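Long-range contacts in putative Nitroreductase (PDB 3E39), which binds flavin mononucleotide and probably acts as an FMN-dependent oxidoreductase of the nitroreductase family: residues A67-G72 against L122-N127; D63-H68 against P134-D139. All blocks are in the same frame, centred on the assembly; numbering follows the deposited sequence.

Interaction 1 of 2, residues A67-G72 against L122-N127. With FMN (flavin mononucleotide), chain E.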
loop_
_atom_site.group_PDB
_atom_site.type_symbol
_atom_site.label_atom_id
_atom_site.label_comp_id
_atom_site.label_asym_id
_atom_site.label_seq_id
_atom_site.Cartn_x
_atom_site.Cartn_y
_atom_site.Cartn_z
ATOM N N ALA A 67 2.417 26.657 2.824
ATOM C CA ALA A 67 1.271 27.582 2.823
ATOM C C ALA A 67 -0.063 26.911 2.484
ATOM O O ALA A 67 -1.096 27.565 2.565
ATOM C CB ALA A 67 1.509 28.749 1.849
ATOM N N HIS A 68 -0.048 25.640 2.078
ATOM C CA HIS A 68 -1.267 24.947 1.666
ATOM C C HIS A 68 -1.546 23.692 2.489
ATOM O O HIS A 68 -2.213 22.758 2.013
ATOM C CB HIS A 68 -1.209 24.605 0.170
ATOM C CG HIS A 68 -1.210 25.809 -0.733
ATOM N ND1 HIS A 68 -2.369 26.394 -1.201
ATOM C CD2 HIS A 68 -0.188 26.511 -1.274
ATOM C CE1 HIS A 68 -2.055 27.427 -1.964
ATOM N NE2 HIS A 68 -0.739 27.531 -2.012
ATOM N N THR A 69 -1.066 23.721 3.725
ATOM C CA THR A 69 -1.266 22.669 4.706
ATOM C C THR A 69 -1.287 23.200 6.139
ATOM O O THR A 69 -0.632 24.188 6.481
ATOM C CB THR A 69 -0.164 21.540 4.625
ATOM O OG1 THR A 69 -0.482 20.481 5.538
ATOM C CG2 THR A 69 1.257 22.068 4.929
ATOM N N ARG A 70 -2.085 22.552 6.968
ATOM C CA ARG A 70 -2.036 22.818 8.392
ATOM C C ARG A 70 -0.852 22.118 9.067
ATOM O O ARG A 70 -0.549 22.397 10.229
ATOM C CB ARG A 70 -3.359 22.448 9.025
ATOM C CG ARG A 70 -4.447 23.440 8.625
ATOM C CD ARG A 70 -5.727 23.225 9.398
ATOM N NE ARG A 70 -6.646 24.367 9.294
ATOM C CZ ARG A 70 -7.441 24.611 8.250
ATOM N NH1 ARG A 70 -7.440 23.832 7.179
ATOM N NH2 ARG A 70 -8.243 25.665 8.273
ATOM N N TYR A 71 -0.158 21.243 8.327
ATOM C CA TYR A 71 1.016 20.560 8.850
ATOM C C TYR A 71 2.320 21.177 8.356
ATOM O O TYR A 71 3.257 20.482 7.954
ATOM C CB TYR A 71 0.961 19.087 8.498
ATOM C CG TYR A 71 -0.205 18.375 9.119
ATOM C CD1 TYR A 71 -0.090 17.799 10.379
ATOM C CD2 TYR A 71 -1.427 18.279 8.459
ATOM C CE1 TYR A 71 -1.150 17.146 10.959
ATOM C CE2 TYR A 71 -2.501 17.628 9.041
ATOM C CZ TYR A 71 -2.336 17.073 10.308
ATOM O OH TYR A 71 -3.354 16.421 10.914
ATOM N N GLY A 72 2.393 22.499 8.451
ATOM C CA GLY A 72 3.566 23.259 8.043
ATOM C C GLY A 72 4.818 22.967 8.846
ATOM O O GLY A 72 5.915 23.063 8.301
ATOM N N LEU A 122 1.626 12.261 4.352
ATOM C CA LEU A 122 0.802 13.442 4.556
ATOM C C LEU A 122 -0.318 13.438 3.521
ATOM O O LEU A 122 -0.046 13.443 2.326
ATOM C CB LEU A 122 1.627 14.719 4.432
ATOM C CG LEU A 122 2.721 14.941 5.473
ATOM C CD1 LEU A 122 3.491 16.243 5.181
ATOM C CD2 LEU A 122 2.160 14.971 6.853
ATOM N N GLY A 123 -1.567 13.369 3.995
ATOM C CA GLY A 123 -2.759 13.356 3.135
ATOM C C GLY A 123 -3.686 14.552 3.298
ATOM O O GLY A 123 -4.440 14.882 2.410
ATOM N N GLU A 124 -3.647 15.223 4.436
ATOM C CA GLU A 124 -4.458 16.427 4.574
ATOM C C GLU A 124 -4.101 17.438 3.492
ATOM O O GLU A 124 -4.962 18.187 3.016
ATOM C CB GLU A 124 -4.273 17.000 5.982
ATOM C CG GLU A 124 -4.802 18.417 6.189
ATOM C CD GLU A 124 -3.802 19.514 5.795
ATOM O OE1 GLU A 124 -2.661 19.199 5.394
ATOM O OE2 GLU A 124 -4.181 20.691 5.915
ATOM N N ILE A 125 -2.851 17.419 3.048
ATOM C CA ILE A 125 -2.360 18.373 2.082
ATOM C C ILE A 125 -3.055 18.239 0.728
ATOM O O ILE A 125 -3.196 19.231 -0.004
ATOM C CB ILE A 125 -0.795 18.326 1.954
ATOM C CG1 ILE A 125 -0.285 19.518 1.112
ATOM C CG2 ILE A 125 -0.264 16.960 1.406
ATOM C CD1 ILE A 125 1.189 19.787 1.294
ATOM N N ILE A 126 -3.513 17.032 0.398
ATOM C CA ILE A 126 -4.150 16.824 -0.906
ATOM C C ILE A 126 -5.500 17.512 -1.004
ATOM O O ILE A 126 -5.977 17.764 -2.119
ATOM C CB ILE A 126 -4.257 15.330 -1.372
ATOM C CG1 ILE A 126 -5.418 14.609 -0.687
ATOM C CG2 ILE A 126 -2.875 14.596 -1.208
ATOM C CD1 ILE A 126 -5.603 13.172 -1.146
ATOM N N ASN A 127 -6.093 17.850 0.148
ATOM C CA ASN A 127 -7.373 18.578 0.166
ATOM C C ASN A 127 -7.251 19.937 -0.541
ATOM O O ASN A 127 -8.254 20.488 -0.996
ATOM C CB ASN A 127 -7.832 18.877 1.585
ATOM C CG ASN A 127 -7.996 17.663 2.441
ATOM O OD1 ASN A 127 -8.011 16.526 1.960
ATOM N ND2 ASN A 127 -8.149 17.895 3.747
HETATM N N1 FMN E . -0.109 12.185 9.594
HETATM C C2 FMN E . -0.020 13.549 9.778
HETATM O O2 FMN E . 0.623 14.025 10.700
HETATM N N3 FMN E . -0.631 14.412 8.894
HETATM C C4 FMN E . -1.366 13.976 7.815
HETATM O O4 FMN E . -1.709 14.793 6.944
HETATM C C4A FMN E . -1.480 12.595 7.618
HETATM N N5 FMN E . -2.202 12.137 6.542
HETATM C C5A FMN E . -2.311 10.763 6.307
HETATM C C6 FMN E . -3.074 10.318 5.221
HETATM C C7 FMN E . -3.190 8.950 4.956
HETATM C C7M FMN E . -4.152 8.476 3.899
HETATM C C8 FMN E . -2.551 8.030 5.812
HETATM C C8M FMN E . -2.636 6.549 5.533
HETATM C C9 FMN E . -1.818 8.486 6.910
HETATM C C9A FMN E . -1.686 9.867 7.172
HETATM N N10 FMN E . -0.940 10.347 8.284
HETATM C C10 FMN E . -0.837 11.714 8.504
HETATM C "C1'" FMN E . -0.285 9.427 9.242
HETATM C "C2'" FMN E . -1.287 8.760 10.188
HETATM O "O2'" FMN E . -1.712 9.676 11.182
HETATM C "C3'" FMN E . -0.629 7.553 10.835
HETATM O "O3'" FMN E . -0.268 6.640 9.823
HETATM C "C4'" FMN E . -1.550 6.831 11.818
HETATM O "O4'" FMN E . -1.854 7.695 12.889
HETATM C "C5'" FMN E . -0.909 5.585 12.379
HETATM O "O5'" FMN E . 0.405 5.851 12.836
HETATM P P FMN E . 1.724 5.082 12.355
HETATM O O1P FMN E . 1.979 5.509 10.918
HETATM O O2P FMN E . 2.853 5.461 13.298
HETATM O O3P FMN E . 1.390 3.616 12.425
HETATM O O HOH W 1 -6.430 21.217 6.855
#
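Glu124 OE2 is gripped from two sources at the flavin pocket of this nitroreductase-family fold: the backbone N of Arg70 donates to it at 3.0 Å in a nearly straight bond (173°), and a water donates to it at 2.5 Å. The same water accepts from Arg70 NH1 at the edge of the guanidinium; the two charged groups otherwise stay apart. The other carboxylate oxygen, Glu124 OE1, takes the hydroxyl of Thr69 through OG1 over 2.5 Å. Thr69 OG1 also accepts from Tyr71 N at 2.9 Å, closing an ST turn. Thr69 OG1 and Arg70 N both come in on the syn sides, the amide more strongly tilted from the carboxylate plane. A bend at chi2 (-86°) lays Glu124 CG beside the Tyr71 ring edge, in plane, and brings the carboxylate to Thr69 and Arg70. Next to the carboxylate, Ile125 CD1 packs on Thr69 CB. The flavin joins the two segments: backbone N atoms of Gly123 and Glu124 both donate to FMN O4, a pairing expected to polarise that carbonyl, while the N3 edge of the flavin points at one face of the Tyr71 ring, N3 lying over its centre, 3.4 Å above the plane.

Interaction 2 of 2, residues D63-H68 against P134-D139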
loop_
_atom_site.group_PDB
_atom_site.type_symbol
_atom_site.label_atom_id
_atom_site.label_comp_id
_atom_site.label_asym_id
_atom_site.label_seq_id
_atom_site.Cartn_x
_atom_site.Cartn_y
_atom_site.Cartn_z
ATOM N N ASP A 63 8.099 26.300 0.641
ATOM C CA ASP A 63 7.329 27.391 1.217
ATOM C C ASP A 63 5.920 27.340 0.654
ATOM O O ASP A 63 4.945 27.634 1.357
ATOM C CB ASP A 63 7.943 28.744 0.873
ATOM C CG ASP A 63 9.194 29.060 1.672
ATOM O OD1 ASP A 63 9.603 28.286 2.569
ATOM O OD2 ASP A 63 9.754 30.135 1.385
ATOM N N ILE A 64 5.826 27.029 -0.633
ATOM C CA ILE A 64 4.537 26.878 -1.288
ATOM C C ILE A 64 3.772 25.733 -0.640
ATOM O O ILE A 64 2.611 25.889 -0.302
ATOM C CB ILE A 64 4.637 26.668 -2.804
ATOM C CG1 ILE A 64 5.329 27.890 -3.463
ATOM C CG2 ILE A 64 3.230 26.420 -3.390
ATOM C CD1 ILE A 64 5.561 27.736 -4.955
ATOM N N LEU A 65 4.416 24.577 -0.485
ATOM C CA LEU A 65 3.793 23.438 0.194
ATOM C C LEU A 65 3.278 23.798 1.580
ATOM O O LEU A 65 2.129 23.491 1.930
ATOM C CB LEU A 65 4.778 22.253 0.297
ATOM C CG LEU A 65 5.163 21.577 -1.025
ATOM C CD1 LEU A 65 6.248 20.524 -0.779
ATOM C CD2 LEU A 65 3.940 20.940 -1.681
ATOM N N ALA A 66 4.109 24.497 2.343
ATOM C CA ALA A 66 3.781 24.867 3.730
ATOM C C ALA A 66 2.585 25.793 3.813
ATOM O O ALA A 66 1.819 25.732 4.772
ATOM C CB ALA A 66 4.986 25.485 4.438
ATOM N N ALA A 67 2.417 26.657 2.824
ATOM C CA ALA A 67 1.271 27.582 2.823
ATOM C C ALA A 67 -0.063 26.911 2.484
ATOM O O ALA A 67 -1.096 27.565 2.565
ATOM C CB ALA A 67 1.509 28.749 1.849
ATOM N N HIS A 68 -0.048 25.640 2.078
ATOM C CA HIS A 68 -1.267 24.947 1.666
ATOM C C HIS A 68 -1.546 23.692 2.489
ATOM O O HIS A 68 -2.213 22.758 2.013
ATOM C CB HIS A 68 -1.209 24.605 0.170
ATOM C CG HIS A 68 -1.210 25.809 -0.733
ATOM N ND1 HIS A 68 -2.369 26.394 -1.201
ATOM C CD2 HIS A 68 -0.188 26.511 -1.274
ATOM C CE1 HIS A 68 -2.055 27.427 -1.964
ATOM N NE2 HIS A 68 -0.739 27.531 -2.012
ATOM N N PRO A 134 -1.523 24.223 -9.311
ATOM C CA PRO A 134 -1.164 25.365 -10.174
ATOM C C PRO A 134 -0.007 26.216 -9.581
ATOM O O PRO A 134 0.845 26.700 -10.353
ATOM C CB PRO A 134 -2.468 26.167 -10.245
ATOM C CG PRO A 134 -3.534 25.174 -10.023
ATOM C CD PRO A 134 -2.965 24.201 -9.018
ATOM N N ALA A 135 0.063 26.337 -8.244
ATOM C CA ALA A 135 1.136 27.096 -7.582
ATOM C C ALA A 135 2.511 26.447 -7.793
ATOM O O ALA A 135 3.548 27.118 -7.699
ATOM C CB ALA A 135 0.849 27.286 -6.082
ATOM N N LEU A 136 2.516 25.133 -8.062
ATOM C CA LEU A 136 3.728 24.357 -8.303
ATOM C C LEU A 136 3.951 24.140 -9.801
ATOM O O LEU A 136 4.767 23.310 -10.206
ATOM C CB LEU A 136 3.604 22.991 -7.592
ATOM C CG LEU A 136 3.565 22.970 -6.057
ATOM C CD1 LEU A 136 3.220 21.535 -5.563
ATOM C CD2 LEU A 136 4.897 23.503 -5.517
ATOM N N ALA A 137 3.201 24.882 -10.621
ATOM C CA ALA A 137 3.252 24.808 -12.066
ATOM C C ALA A 137 2.820 23.446 -12.598
ATOM O O ALA A 137 3.333 22.979 -13.603
ATOM C CB ALA A 137 4.633 25.194 -12.599
ATOM N N LEU A 138 1.900 22.805 -11.880
ATOM C CA LEU A 138 1.355 21.494 -12.283
ATOM C C LEU A 138 -0.120 21.636 -12.697
ATOM O O LEU A 138 -0.839 22.506 -12.219
ATOM C CB LEU A 138 1.520 20.463 -11.161
ATOM C CG LEU A 138 2.947 20.214 -10.664
ATOM C CD1 LEU A 138 2.994 19.278 -9.428
ATOM C CD2 LEU A 138 3.799 19.665 -11.805
ATOM N N ASP A 139 -0.555 20.752 -13.575
ATOM C CA ASP A 139 -1.881 20.806 -14.158
ATOM C C ASP A 139 -2.805 19.784 -13.479
ATOM O O ASP A 139 -2.593 18.583 -13.632
ATOM C CB ASP A 139 -1.725 20.493 -15.651
ATOM C CG ASP A 139 -3.011 20.631 -16.438
ATOM O OD1 ASP A 139 -4.026 21.082 -15.884
ATOM O OD2 ASP A 139 -2.953 20.282 -17.641
#
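Ile64 meets the end of helix 129-135 with both branches of its side chain, at a point where that helix closes in a Schellman motif. Its CG2 methyl lies 3.7 Å from Ala135 CB and 4.0 Å from Leu136 CD2, so it touches the last helical residue and the first one beyond it. The other branch runs out to CD1, which rests 3.5 Å from the carbonyl oxygen of Ala135. With CG2 anti to the backbone N and CG1 beside that N (chi1 -61°), the two branches diverge over the 134-139 turn. The side chains of Leu136 and Ile64 run alongside each other, head to tail, and the second methyl of Leu136, CD1, reaches Leu65 CD2 at 4.0 Å, the two leucines crossing at about a right angle. The His68 ring approaches Ala135 obliquely, its NE2 4.4 Å from the CB methyl. The contact is thus mainly apolar packing of helix 61-66 on the C-terminal end of helix 129-135.

Further out, Leu136 and Leu65 both touch Leu83 of strand 80-87, and Leu65 also touches Ile55 of strand 50-56. Leu132, one turn earlier in helix 129-135, packs against Ile64, Leu65 and His68. In the Schellman motif, Ala137 is the C-prime residue, at positive phi, and its backbone N bonds to Pro134 O at 3.0 Å.

Following the chain from the N terminus, helix 61-66 runs directly into the 67-72 loop, and both contacts start from this continuous run, sharing Ala67 and His68. The chain then passes through helix 72-77, strand 80-87 and the long helix 94-114 before strand 118-122 delivers residues 122-127, where interaction 1 closes its loop. Helix 129-135 follows, and its end closes the longer loop of interaction 2, so that the loop of interaction 1 is nested entirely inside that of interaction 2. Their centres lie about 11 Å apart and they touch directly, Ile125 CD1 packing 3.9 Å from Leu65 O. Together they tie the 61-72 region to the segment from the flavin-binding loop through helix 129-135.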